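Local coordinates for protein KLLA0C04147p (Kluyveromyces lactis, PDB 5H2D) that holds ergosterol in the oxysterol-binding domain that forms this chain and probably transfers sterols between membranes, at residues A[14-18]-A[19-23]; A[371-374]-A[375-378]; A[383-386]-A[387-391]; A[413-417]-A[418-422]. All coordinates share one frame; numbering follows the deposited sequence.

The four contacts form two groups in the oxysterol-binding domain, contacts 1 and 4 partly buried, contacts 2 and 3 on the surface. Contacts 1 and 4 meet directly: Glu19 CD lies 3.6 Å from Lys421 CG and Ser21 O the same distance from Trp420 CZ3, with the two centres about 13 Å apart. Contacts 2 and 3 share helix 367-390; their centres are about 19 Å apart and their nearest atoms about 5 Å. Between the groups, contacts 3 and 4 come to within about 13 Å at their nearest atoms. In contact 2 the side chain of Lys374 is about 12 Å from the bound ergosterol, too far to touch it.

Contact 1. Residues A[14-18]-A[19-23]; sequences KVLLE and EGSFL
Leu16 O, near the end of helix 7-18, is gripped by two donors of Ser21, and this pair of hydrogen bonds marks the helix terminus. The hydroxyl donates from OG to Leu16 O at 2.6 Å, in the carbonyl plane and on a lone pair. Ser21 N reaches the same Leu16 O at 3.2 Å, nearly in line with the C=O bond. Ser21 OG stands anti to its own carbonyl carbon (chi1 -52°), which carries it back toward the helix. A third bond, Gly20 N to Leu17 O at 3.1 Å, arrives well above the carbonyl plane. Together with the positive phi of Gly20 (70°), the bonds from Ser21 N and Gly20 N define a Schellman motif. Gly20 also opens the type I turn that ends at Leu23. One residue before Gly20, Glu19 N still makes a regular i to i+4 bond to Val15 O at 3.0 Å.

Apolar contacts follow the turn. Leu17 CD2 comes to the edge of the Phe22 ring, 3.9 Å from Phe22 CD2, while Leu16 CB meets Phe22 CE2 obliquely at 4.3 Å.

Glu19 runs alongside Val15 in van der Waals contact, its OE2 3.7 Å from Val15 CG1. The polar end of Glu19 is held by a salt bridge from OE1 to Arg139 of strand 138-146, and the same arginine bonds to Ser21 OG. Arg139 therefore ties the helix end to the strands. On its flank helix 419-424 packs Trp420 and Lys421 against Glu19, and Phe22 rests on Pro134.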
loop_
_atom_site.group_PDB
_atom_site.type_symbol
_atom_site.label_atom_id
_atom_site.label_comp_id
_atom_site.label_asym_id
_atom_site.label_seq_id
_atom_site.Cartn_x
_atom_site.Cartn_y
_atom_site.Cartn_z
ATOM N N LYS A 14 13.520 -19.981 4.845
ATOM C CA LYS A 14 13.086 -21.320 5.229
ATOM C C LYS A 14 11.689 -21.291 5.840
ATOM O O LYS A 14 10.848 -22.139 5.519
ATOM C CB LYS A 14 14.110 -21.924 6.194
ATOM C CG LYS A 14 13.840 -23.349 6.639
ATOM C CD LYS A 14 14.978 -23.842 7.530
ATOM C CE LYS A 14 14.631 -25.146 8.232
ATOM N NZ LYS A 14 15.628 -25.474 9.293
ATOM N N VAL A 15 11.414 -20.305 6.700
ATOM C CA VAL A 15 10.085 -20.177 7.297
ATOM C C VAL A 15 9.035 -19.965 6.216
ATOM O O VAL A 15 7.965 -20.587 6.234
ATOM C CB VAL A 15 10.060 -19.031 8.327
ATOM C CG1 VAL A 15 8.632 -18.762 8.788
ATOM C CG2 VAL A 15 10.961 -19.354 9.515
ATOM N N LEU A 16 9.326 -19.086 5.255
ATOM C CA LEU A 16 8.358 -18.795 4.201
ATOM C C LEU A 16 8.004 -20.046 3.414
ATOM O O LEU A 16 6.842 -20.248 3.040
ATOM C CB LEU A 16 8.913 -17.719 3.272
ATOM C CG LEU A 16 9.205 -16.382 3.948
ATOM C CD1 LEU A 16 9.831 -15.408 2.963
ATOM C CD2 LEU A 16 7.930 -15.796 4.550
ATOM N N LEU A 17 8.997 -20.893 3.136
ATOM C CA LEU A 17 8.735 -22.117 2.390
ATOM C C LEU A 17 8.023 -23.158 3.246
ATOM O O LEU A 17 7.107 -23.835 2.767
ATOM C CB LEU A 17 10.043 -22.684 1.842
ATOM C CG LEU A 17 10.564 -21.985 0.590
ATOM C CD1 LEU A 17 11.787 -22.717 0.046
ATOM C CD2 LEU A 17 9.464 -21.917 -0.460
ATOM N N GLU A 18 8.419 -23.301 4.510
ATOM C CA GLU A 18 7.800 -24.319 5.351
ATOM C C GLU A 18 6.333 -24.019 5.601
ATOM O O GLU A 18 5.529 -24.946 5.741
ATOM C CB GLU A 18 8.553 -24.446 6.677
ATOM C CG GLU A 18 10.031 -24.771 6.506
ATOM C CD GLU A 18 10.742 -25.031 7.827
ATOM O OE1 GLU A 18 11.583 -25.956 7.878
ATOM O OE2 GLU A 18 10.464 -24.311 8.812
ATOM N N GLU A 19 5.965 -22.737 5.660
ATOM C CA GLU A 19 4.578 -22.350 5.870
ATOM C C GLU A 19 3.761 -22.350 4.581
ATOM O O GLU A 19 2.580 -21.990 4.617
ATOM C CB GLU A 19 4.525 -20.975 6.549
ATOM C CG GLU A 19 5.207 -20.970 7.911
ATOM C CD GLU A 19 4.889 -19.745 8.753
ATOM O OE1 GLU A 19 4.242 -18.801 8.239
ATOM O OE2 GLU A 19 5.289 -19.743 9.939
ATOM N N GLY A 20 4.343 -22.744 3.457
ATOM C CA GLY A 20 3.580 -22.889 2.229
ATOM C C GLY A 20 3.124 -21.565 1.658
ATOM O O GLY A 20 2.037 -21.489 1.077
ATOM N N SER A 21 3.952 -20.529 1.785
ATOM C CA SER A 21 3.529 -19.174 1.436
ATOM C C SER A 21 3.223 -19.006 -0.044
ATOM O O SER A 21 2.497 -18.079 -0.419
ATOM C CB SER A 21 4.624 -18.193 1.849
ATOM O OG SER A 21 4.966 -18.395 3.203
ATOM N N PHE A 22 3.770 -19.855 -0.903
ATOM C CA PHE A 22 3.598 -19.691 -2.336
ATOM C C PHE A 22 2.692 -20.747 -2.937
ATOM O O PHE A 22 2.417 -20.701 -4.141
ATOM C CB PHE A 22 4.976 -19.677 -3.001
ATOM C CG PHE A 22 5.911 -18.708 -2.348
ATOM C CD1 PHE A 22 5.712 -17.343 -2.495
ATOM C CD2 PHE A 22 6.933 -19.147 -1.523
ATOM C CE1 PHE A 22 6.543 -16.440 -1.870
ATOM C CE2 PHE A 22 7.765 -18.243 -0.884
ATOM C CZ PHE A 22 7.572 -16.882 -1.062
ATOM N N LEU A 23 2.187 -21.669 -2.122
ATOM C CA LEU A 23 1.217 -22.638 -2.609
ATOM C C LEU A 23 -0.015 -21.925 -3.144
ATOM O O LEU A 23 -0.543 -21.008 -2.504
ATOM C CB LEU A 23 0.820 -23.596 -1.492
ATOM C CG LEU A 23 1.971 -24.401 -0.907
ATOM C CD1 LEU A 23 1.509 -25.122 0.338
ATOM C CD2 LEU A 23 2.514 -25.382 -1.949
#

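Contact 2. Residues A[371-374]-A[375-378]; sequences ATEK and HRVE
Glu373 and Arg376 lie alongside each other, pointing the same way, and join in a two-pronged salt bridge one helical turn apart. Arg376 NH2 donates to Glu373 OE1 at 2.8 Å, and Arg376 NE to Glu373 OE2 at 3.1 Å. Both oxygens lie in the guanidinium plane, at its NE-bearing edge, and both bonds are nearly straight. The carboxylate is turned away from that plane by 38°, with the result that OE1 is approached from above its own plane. Two bends bring the groups together: Glu373 folds at its second torsion (chi2 -63°), while the arginine chain, extended through its first two torsions, turns about its CG-CD bond (chi3 64°). Val377 CG1 lies over one guanidinium face, 3.7 Å above it and toward the rim. The remaining nitrogen, Arg376 NH1, bonds to O of the C-terminal residue Phe435. A leucine in place of Arg376 would probably leave the Glu373 carboxylate without its mate and that terminal oxygen without this donor.

Across the helix surface, Lys374 reaches forward to Glu378. Its chain is extended until the last torsion, where it bends to place NZ 2.6 Å from Glu378 OE2, on the syn side of the carboxylate. Glu378 is itself extended and its CG packs 3.3 Å from Lys374 O. Beneath the side chains the backbone is regularly bonded, as from Val377 N to Glu373 O at 2.9 Å.

Such spacings, i to i+3 and i to i+4, are typical of intrahelical salt bridges, here on the outer surface of helix 367-390 beside helix 357-363.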
loop_
_atom_site.group_PDB
_atom_site.type_symbol
_atom_site.label_atom_id
_atom_site.label_comp_id
_atom_site.label_asym_id
_atom_site.label_seq_id
_atom_site.Cartn_x
_atom_site.Cartn_y
_atom_site.Cartn_z
ATOM N N ALA A 371 -24.444 -3.307 -7.112
ATOM C CA ALA A 371 -25.236 -2.564 -6.136
ATOM C C ALA A 371 -26.126 -3.496 -5.326
ATOM O O ALA A 371 -26.336 -3.278 -4.128
ATOM C CB ALA A 371 -26.081 -1.502 -6.847
ATOM N N THR A 372 -26.659 -4.534 -5.973
ATOM C CA THR A 372 -27.527 -5.485 -5.286
ATOM C C THR A 372 -26.757 -6.254 -4.219
ATOM O O THR A 372 -27.220 -6.399 -3.081
ATOM C CB THR A 372 -28.136 -6.445 -6.304
ATOM O OG1 THR A 372 -28.890 -5.704 -7.273
ATOM C CG2 THR A 372 -29.052 -7.449 -5.620
ATOM N N GLU A 373 -25.563 -6.736 -4.570
ATOM C CA GLU A 373 -24.765 -7.514 -3.626
ATOM C C GLU A 373 -24.197 -6.634 -2.529
ATOM O O GLU A 373 -24.088 -7.066 -1.374
ATOM C CB GLU A 373 -23.642 -8.239 -4.367
ATOM C CG GLU A 373 -24.158 -9.425 -5.154
ATOM C CD GLU A 373 -24.761 -10.483 -4.235
ATOM O OE1 GLU A 373 -24.042 -11.431 -3.863
ATOM O OE2 GLU A 373 -25.947 -10.350 -3.860
ATOM N N LYS A 374 -23.830 -5.396 -2.874
ATOM C CA LYS A 374 -23.318 -4.482 -1.860
ATOM C C LYS A 374 -24.364 -4.228 -0.786
ATOM O O LYS A 374 -24.062 -4.231 0.412
ATOM C CB LYS A 374 -22.873 -3.168 -2.512
ATOM C CG LYS A 374 -22.325 -2.159 -1.528
ATOM C CD LYS A 374 -21.912 -0.875 -2.240
ATOM C CE LYS A 374 -21.117 0.055 -1.344
ATOM N NZ LYS A 374 -21.988 0.795 -0.395
ATOM N N HIS A 375 -25.610 -4.008 -1.199
ATOM C CA HIS A 375 -26.660 -3.789 -0.220
ATOM C C HIS A 375 -26.776 -4.986 0.713
ATOM O O HIS A 375 -26.924 -4.828 1.931
ATOM C CB HIS A 375 -27.973 -3.524 -0.954
ATOM C CG HIS A 375 -29.076 -3.042 -0.070
ATOM N ND1 HIS A 375 -29.867 -3.899 0.665
ATOM C CD2 HIS A 375 -29.515 -1.792 0.201
ATOM C CE1 HIS A 375 -30.749 -3.194 1.352
ATOM N NE2 HIS A 375 -30.562 -1.915 1.083
ATOM N N ARG A 376 -26.671 -6.192 0.157
ATOM C CA ARG A 376 -26.808 -7.402 0.960
ATOM C C ARG A 376 -25.659 -7.546 1.949
ATOM O O ARG A 376 -25.886 -7.769 3.144
ATOM C CB ARG A 376 -26.872 -8.621 0.048
ATOM C CG ARG A 376 -27.039 -9.923 0.811
ATOM C CD ARG A 376 -27.172 -11.123 -0.120
ATOM N NE ARG A 376 -25.955 -11.342 -0.899
ATOM C CZ ARG A 376 -24.849 -11.883 -0.401
ATOM N NH1 ARG A 376 -24.812 -12.270 0.871
ATOM N NH2 ARG A 376 -23.782 -12.044 -1.175
ATOM N N VAL A 377 -24.417 -7.436 1.475
ATOM C CA VAL A 377 -23.322 -7.702 2.399
ATOM C C VAL A 377 -23.203 -6.581 3.419
ATOM O O VAL A 377 -22.808 -6.821 4.567
ATOM C CB VAL A 377 -21.990 -7.954 1.654
ATOM C CG1 VAL A 377 -22.125 -9.164 0.725
ATOM C CG2 VAL A 377 -21.565 -6.736 0.885
ATOM N N GLU A 378 -23.564 -5.354 3.046
ATOM C CA GLU A 378 -23.519 -4.272 4.028
ATOM C C GLU A 378 -24.626 -4.417 5.066
ATOM O O GLU A 378 -24.412 -4.111 6.246
ATOM C CB GLU A 378 -23.580 -2.910 3.334
ATOM C CG GLU A 378 -22.249 -2.560 2.660
ATOM C CD GLU A 378 -22.266 -1.207 1.971
ATOM O OE1 GLU A 378 -23.343 -0.584 1.891
ATOM O OE2 GLU A 378 -21.195 -0.768 1.492
#

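Contact 3. Residues A[383-386]-A[387-391]; sequences SVRK and KREEK. With SO4 (sulfate ion), chain E.
Arg388 turns its guanidinium back onto the helix it belongs to, with Val384 O lying 4.0 Å from the group's plane, over its centre. The group thus rests flat on backbone atoms rather than pointing its N-H groups at them. Packing is tight at one corner, where Arg388 NH1 is 3.2 Å from Val384 CG1, and at another Arg388 NH2 touches Arg385 CA at 3.6 Å. The bend at its third torsion (chi3 -59°) folds the chain back in this way. Leu125, Ile393 and Tyr395 also touch this side chain.

On a different side of the helix, Arg385 crosses Glu389, their guanidinium and carboxylate planes 77° apart. Arg385 NH1 forms a salt bridge with Glu389 OE1 at 3.3 Å, and its hydrogen bond to Glu389 OE2 is weak at 3.5 Å. The arginine's other terminal nitrogen, NH2, donates to sulfate O2 at a short 2.5 Å, the oxygen lying near the guanidinium plane. Lys386 NZ adds a weak bond to sulfate O1 at 3.4 Å, so neighbouring basic residues share one anion, which probably came from the crystallisation liquor. A methionine in place of Arg385 would probably leave Glu389 without this opposite charge and take from the sulfate the shorter of the two bonds described here.

The backbone keeps its i to i+4 bonds through Glu390 N to Lys386 O, before Lys391 leaves helical geometry. The whole is characteristic of the charged, solvent-facing last turns of a helix, here the C-terminal end of helix 367-390, with a basic patch able to hold an anion.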
loop_
_atom_site.group_PDB
_atom_site.type_symbol
_atom_site.label_atom_id
_atom_site.label_comp_id
_atom_site.label_asym_id
_atom_site.label_seq_id
_atom_site.Cartn_x
_atom_site.Cartn_y
_atom_site.Cartn_z
ATOM N N SER A 383 -26.212 -5.928 10.701
ATOM C CA SER A 383 -27.027 -6.743 11.600
ATOM C C SER A 383 -26.151 -7.539 12.560
ATOM O O SER A 383 -26.502 -7.706 13.734
ATOM C CB SER A 383 -27.944 -7.670 10.803
ATOM O OG SER A 383 -27.214 -8.674 10.129
ATOM N N VAL A 384 -25.002 -8.022 12.085
ATOM C CA VAL A 384 -24.076 -8.741 12.960
ATOM C C VAL A 384 -23.525 -7.812 14.038
ATOM O O VAL A 384 -23.381 -8.207 15.201
ATOM C CB VAL A 384 -22.956 -9.391 12.127
ATOM C CG1 VAL A 384 -21.868 -9.932 13.028
ATOM C CG2 VAL A 384 -23.529 -10.509 11.264
ATOM N N ARG A 385 -23.207 -6.565 13.676
ATOM C CA ARG A 385 -22.759 -5.602 14.677
ATOM C C ARG A 385 -23.838 -5.359 15.728
ATOM O O ARG A 385 -23.541 -5.302 16.927
ATOM C CB ARG A 385 -22.355 -4.282 14.021
ATOM C CG ARG A 385 -22.071 -3.174 15.030
ATOM C CD ARG A 385 -21.789 -1.847 14.351
ATOM N NE ARG A 385 -22.904 -1.422 13.510
ATOM C CZ ARG A 385 -23.965 -0.750 13.946
ATOM N NH1 ARG A 385 -24.071 -0.415 15.226
ATOM N NH2 ARG A 385 -24.924 -0.406 13.097
ATOM N N LYS A 386 -25.095 -5.211 15.301
ATOM C CA LYS A 386 -26.153 -4.936 16.269
ATOM C C LYS A 386 -26.369 -6.115 17.207
ATOM O O LYS A 386 -26.643 -5.924 18.397
ATOM C CB LYS A 386 -27.449 -4.561 15.549
ATOM C CG LYS A 386 -27.399 -3.176 14.917
ATOM C CD LYS A 386 -28.789 -2.593 14.691
ATOM C CE LYS A 386 -29.437 -2.174 16.009
ATOM N NZ LYS A 386 -30.749 -1.499 15.802
ATOM N N LYS A 387 -26.241 -7.342 16.699
ATOM C CA LYS A 387 -26.361 -8.506 17.571
ATOM C C LYS A 387 -25.218 -8.555 18.579
ATOM O O LYS A 387 -25.436 -8.858 19.757
ATOM C CB LYS A 387 -26.400 -9.793 16.746
ATOM C CG LYS A 387 -27.687 -10.012 15.961
ATOM C CD LYS A 387 -27.747 -11.441 15.431
ATOM C CE LYS A 387 -27.686 -12.444 16.580
ATOM N NZ LYS A 387 -27.248 -13.804 16.145
ATOM N N ARG A 388 -23.995 -8.256 18.137
ATOM C CA ARG A 388 -22.873 -8.213 19.067
ATOM C C ARG A 388 -23.134 -7.211 20.182
ATOM O O ARG A 388 -22.884 -7.491 21.362
ATOM C CB ARG A 388 -21.585 -7.855 18.326
ATOM C CG ARG A 388 -20.861 -9.036 17.722
ATOM C CD ARG A 388 -19.428 -8.648 17.400
ATOM N NE ARG A 388 -19.392 -7.525 16.476
ATOM C CZ ARG A 388 -19.358 -7.661 15.152
ATOM N NH1 ARG A 388 -19.333 -8.875 14.605
ATOM N NH2 ARG A 388 -19.329 -6.589 14.385
ATOM N N GLU A 389 -23.621 -6.025 19.821
ATOM C CA GLU A 389 -23.852 -4.992 20.823
ATOM C C GLU A 389 -24.945 -5.410 21.801
ATOM O O GLU A 389 -24.835 -5.149 23.005
ATOM C CB GLU A 389 -24.190 -3.671 20.130
ATOM C CG GLU A 389 -23.029 -3.128 19.308
ATOM C CD GLU A 389 -23.377 -1.870 18.534
ATOM O OE1 GLU A 389 -24.573 -1.641 18.266
ATOM O OE2 GLU A 389 -22.446 -1.107 18.194
ATOM N N GLU A 390 -25.982 -6.097 21.314
ATOM C CA GLU A 390 -27.054 -6.563 22.193
ATOM C C GLU A 390 -26.586 -7.618 23.185
ATOM O O GLU A 390 -27.216 -7.790 24.235
ATOM C CB GLU A 390 -28.210 -7.127 21.368
ATOM C CG GLU A 390 -29.111 -6.063 20.784
ATOM C CD GLU A 390 -29.958 -6.583 19.645
ATOM O OE1 GLU A 390 -30.525 -5.752 18.901
ATOM O OE2 GLU A 390 -30.049 -7.822 19.491
ATOM N N LYS A 391 -25.511 -8.336 22.874
ATOM C CA LYS A 391 -24.996 -9.387 23.736
ATOM C C LYS A 391 -23.689 -8.987 24.403
ATOM O O LYS A 391 -23.000 -9.844 24.966
ATOM C CB LYS A 391 -24.838 -10.678 22.930
ATOM C CG LYS A 391 -26.174 -11.205 22.414
ATOM C CD LYS A 391 -26.043 -11.989 21.112
ATOM C CE LYS A 391 -25.761 -13.466 21.351
ATOM N NZ LYS A 391 -24.356 -13.717 21.772
HETATM S S SO4 E . -27.944 1.661 14.129
HETATM O O1 SO4 E . -29.066 0.741 13.939
HETATM O O2 SO4 E . -26.820 1.235 13.299
HETATM O O3 SO4 E . -28.340 3.015 13.748
HETATM O O4 SO4 E . -27.543 1.654 15.534
#

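Contact 4. Residues A[413-417]-A[418-422]; sequences WKFNG and EYWKQ
An Asx turn at Asn416 carries the chain from strand 411-415 of a two-stranded antiparallel sheet into helix 419-424, and Phe415 packs back against Tyr419 and Trp420 across it. Asn416 OD1 accepts from Glu418 N at 3.0 Å, the donor tilted 27° from the amide carbonyl plane. This oxygen gets there because Asn416 CG sits between the backbone N and the carbonyl carbon (chi1 65°). Its amide nitrogen ND2 makes a weak bond to Arg398 O. Gly417, with positive phi, turns the chain, and its backbone N lies 3.3 Å above one face of the Phe415 ring, toward the rim.

Phe415 CZ leads the apolar contact. It meets Tyr419 CB at 3.8 Å, with that carbon at the edge of the phenyl ring and near its plane. The same CZ is 3.9 Å from Trp420 CD1. Phe415 and the five-membered ring of Trp420 meet rim to rim, their planes at 56°, so neither is stacked on the other. Trp420 instead has Tyr419 CD2 over the centre of one face. Trp155 stacks on Phe415, Phe141 on Tyr419, and Tyr419 OH bonds to Glu130; these partners fix the turn against the larger array of strands.

Solvent completes the join, through Gly417 O. Water 1 donates to Gly417 O at 2.8 Å and accepts from Lys421 N, bridging the turn to Lys421 in the helix. Water 2 donates to the same Gly417 O at 2.9 Å and takes a weak bond from Lys421 NZ, whose neighbouring CE lies 3.6 Å from that oxygen.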
loop_
_atom_site.group_PDB
_atom_site.type_symbol
_atom_site.label_atom_id
_atom_site.label_comp_id
_atom_site.label_asym_id
_atom_site.label_seq_id
_atom_site.Cartn_x
_atom_site.Cartn_y
_atom_site.Cartn_z
ATOM N N TRP A 413 -0.596 -3.425 15.125
ATOM C CA TRP A 413 -1.336 -4.664 14.916
ATOM C C TRP A 413 -0.333 -5.777 14.667
ATOM O O TRP A 413 0.313 -5.818 13.616
ATOM C CB TRP A 413 -2.315 -4.514 13.755
ATOM C CG TRP A 413 -3.389 -3.533 14.061
ATOM C CD1 TRP A 413 -3.432 -2.220 13.693
ATOM C CD2 TRP A 413 -4.573 -3.775 14.822
ATOM N NE1 TRP A 413 -4.574 -1.628 14.169
ATOM C CE2 TRP A 413 -5.302 -2.567 14.858
ATOM C CE3 TRP A 413 -5.108 -4.908 15.447
ATOM C CZ2 TRP A 413 -6.524 -2.454 15.520
ATOM C CZ3 TRP A 413 -6.329 -4.792 16.107
ATOM C CH2 TRP A 413 -7.015 -3.574 16.142
ATOM N N LYS A 414 -0.193 -6.669 15.644
ATOM C CA LYS A 414 0.784 -7.750 15.582
ATOM C C LYS A 414 0.143 -8.974 14.937
ATOM O O LYS A 414 -0.800 -9.552 15.481
ATOM C CB LYS A 414 1.304 -8.077 16.978
ATOM C CG LYS A 414 2.445 -9.079 16.972
ATOM C CD LYS A 414 2.964 -9.316 18.383
ATOM C CE LYS A 414 4.239 -10.135 18.371
ATOM N NZ LYS A 414 4.027 -11.472 17.767
ATOM N N PHE A 415 0.655 -9.355 13.774
ATOM C CA PHE A 415 0.255 -10.596 13.119
ATOM C C PHE A 415 0.463 -11.767 14.073
ATOM O O PHE A 415 1.506 -11.868 14.723
ATOM C CB PHE A 415 1.090 -10.746 11.842
ATOM C CG PHE A 415 0.772 -11.956 10.995
ATOM C CD1 PHE A 415 -0.446 -12.078 10.351
ATOM C CD2 PHE A 415 1.737 -12.931 10.788
ATOM C CE1 PHE A 415 -0.709 -13.184 9.540
ATOM C CE2 PHE A 415 1.493 -14.027 9.986
ATOM C CZ PHE A 415 0.264 -14.163 9.360
ATOM N N ASN A 416 -0.539 -12.644 14.186
ATOM C CA ASN A 416 -0.415 -13.744 15.144
ATOM C C ASN A 416 0.347 -14.944 14.594
ATOM O O ASN A 416 0.531 -15.923 15.323
ATOM C CB ASN A 416 -1.788 -14.179 15.688
ATOM C CG ASN A 416 -2.715 -14.773 14.634
ATOM O OD1 ASN A 416 -2.295 -15.252 13.578
ATOM N ND2 ASN A 416 -4.009 -14.740 14.938
ATOM N N GLY A 417 0.828 -14.876 13.356
ATOM C CA GLY A 417 1.677 -15.910 12.789
ATOM C C GLY A 417 0.978 -17.177 12.353
ATOM O O GLY A 417 1.659 -18.135 11.967
ATOM N N GLU A 418 -0.355 -17.212 12.376
ATOM C CA GLU A 418 -1.101 -18.441 12.125
ATOM C C GLU A 418 -1.639 -18.571 10.708
ATOM O O GLU A 418 -1.901 -19.693 10.264
ATOM C CB GLU A 418 -2.280 -18.538 13.091
ATOM C CG GLU A 418 -1.860 -18.475 14.532
ATOM C CD GLU A 418 -2.215 -19.727 15.267
ATOM O OE1 GLU A 418 -3.430 -19.969 15.461
ATOM O OE2 GLU A 418 -1.281 -20.475 15.634
ATOM N N TYR A 419 -1.844 -17.459 10.000
ATOM C CA TYR A 419 -2.636 -17.512 8.774
ATOM C C TYR A 419 -2.041 -18.471 7.748
ATOM O O TYR A 419 -2.750 -19.315 7.188
ATOM C CB TYR A 419 -2.758 -16.115 8.176
ATOM C CG TYR A 419 -3.464 -16.097 6.837
ATOM C CD1 TYR A 419 -4.850 -16.157 6.777
ATOM C CD2 TYR A 419 -2.747 -16.024 5.634
ATOM C CE1 TYR A 419 -5.519 -16.140 5.558
ATOM C CE2 TYR A 419 -3.420 -16.000 4.398
ATOM C CZ TYR A 419 -4.803 -16.058 4.382
ATOM O OH TYR A 419 -5.499 -16.011 3.186
ATOM N N TRP A 420 -0.745 -18.337 7.466
ATOM C CA TRP A 420 -0.175 -19.113 6.371
ATOM C C TRP A 420 -0.083 -20.594 6.725
ATOM O O TRP A 420 -0.298 -21.441 5.853
ATOM C CB TRP A 420 1.186 -18.541 5.971
ATOM C CG TRP A 420 1.073 -17.131 5.435
ATOM C CD1 TRP A 420 1.307 -15.975 6.121
ATOM C CD2 TRP A 420 0.662 -16.744 4.115
ATOM N NE1 TRP A 420 1.083 -14.885 5.302
ATOM C CE2 TRP A 420 0.688 -15.330 4.068
ATOM C CE3 TRP A 420 0.293 -17.452 2.964
ATOM C CZ2 TRP A 420 0.361 -14.614 2.918
ATOM C CZ3 TRP A 420 -0.038 -16.743 1.820
ATOM C CH2 TRP A 420 -0.006 -15.328 1.812
ATOM N N LYS A 421 0.208 -20.923 7.989
ATOM C CA LYS A 421 0.234 -22.331 8.388
ATOM C C LYS A 421 -1.158 -22.944 8.317
ATOM O O LYS A 421 -1.333 -24.050 7.785
ATOM C CB LYS A 421 0.808 -22.466 9.797
ATOM C CG LYS A 421 2.173 -21.841 9.947
ATOM C CD LYS A 421 2.817 -22.171 11.286
ATOM C CE LYS A 421 1.964 -21.727 12.445
ATOM N NZ LYS A 421 2.691 -21.874 13.743
ATOM N N GLN A 422 -2.166 -22.249 8.844
ATOM C CA GLN A 422 -3.519 -22.788 8.774
ATOM C C GLN A 422 -3.990 -22.886 7.333
ATOM O O GLN A 422 -4.735 -23.805 6.987
ATOM C CB GLN A 422 -4.479 -21.935 9.602
ATOM C CG GLN A 422 -4.083 -21.847 11.064
ATOM C CD GLN A 422 -5.198 -21.320 11.946
ATOM O OE1 GLN A 422 -6.347 -21.207 11.518
ATOM N NE2 GLN A 422 -4.862 -21.001 13.192
HETATM O O HOH W 1 1.650 -18.407 9.227
HETATM O O HOH W 2 4.237 -18.927 12.897
#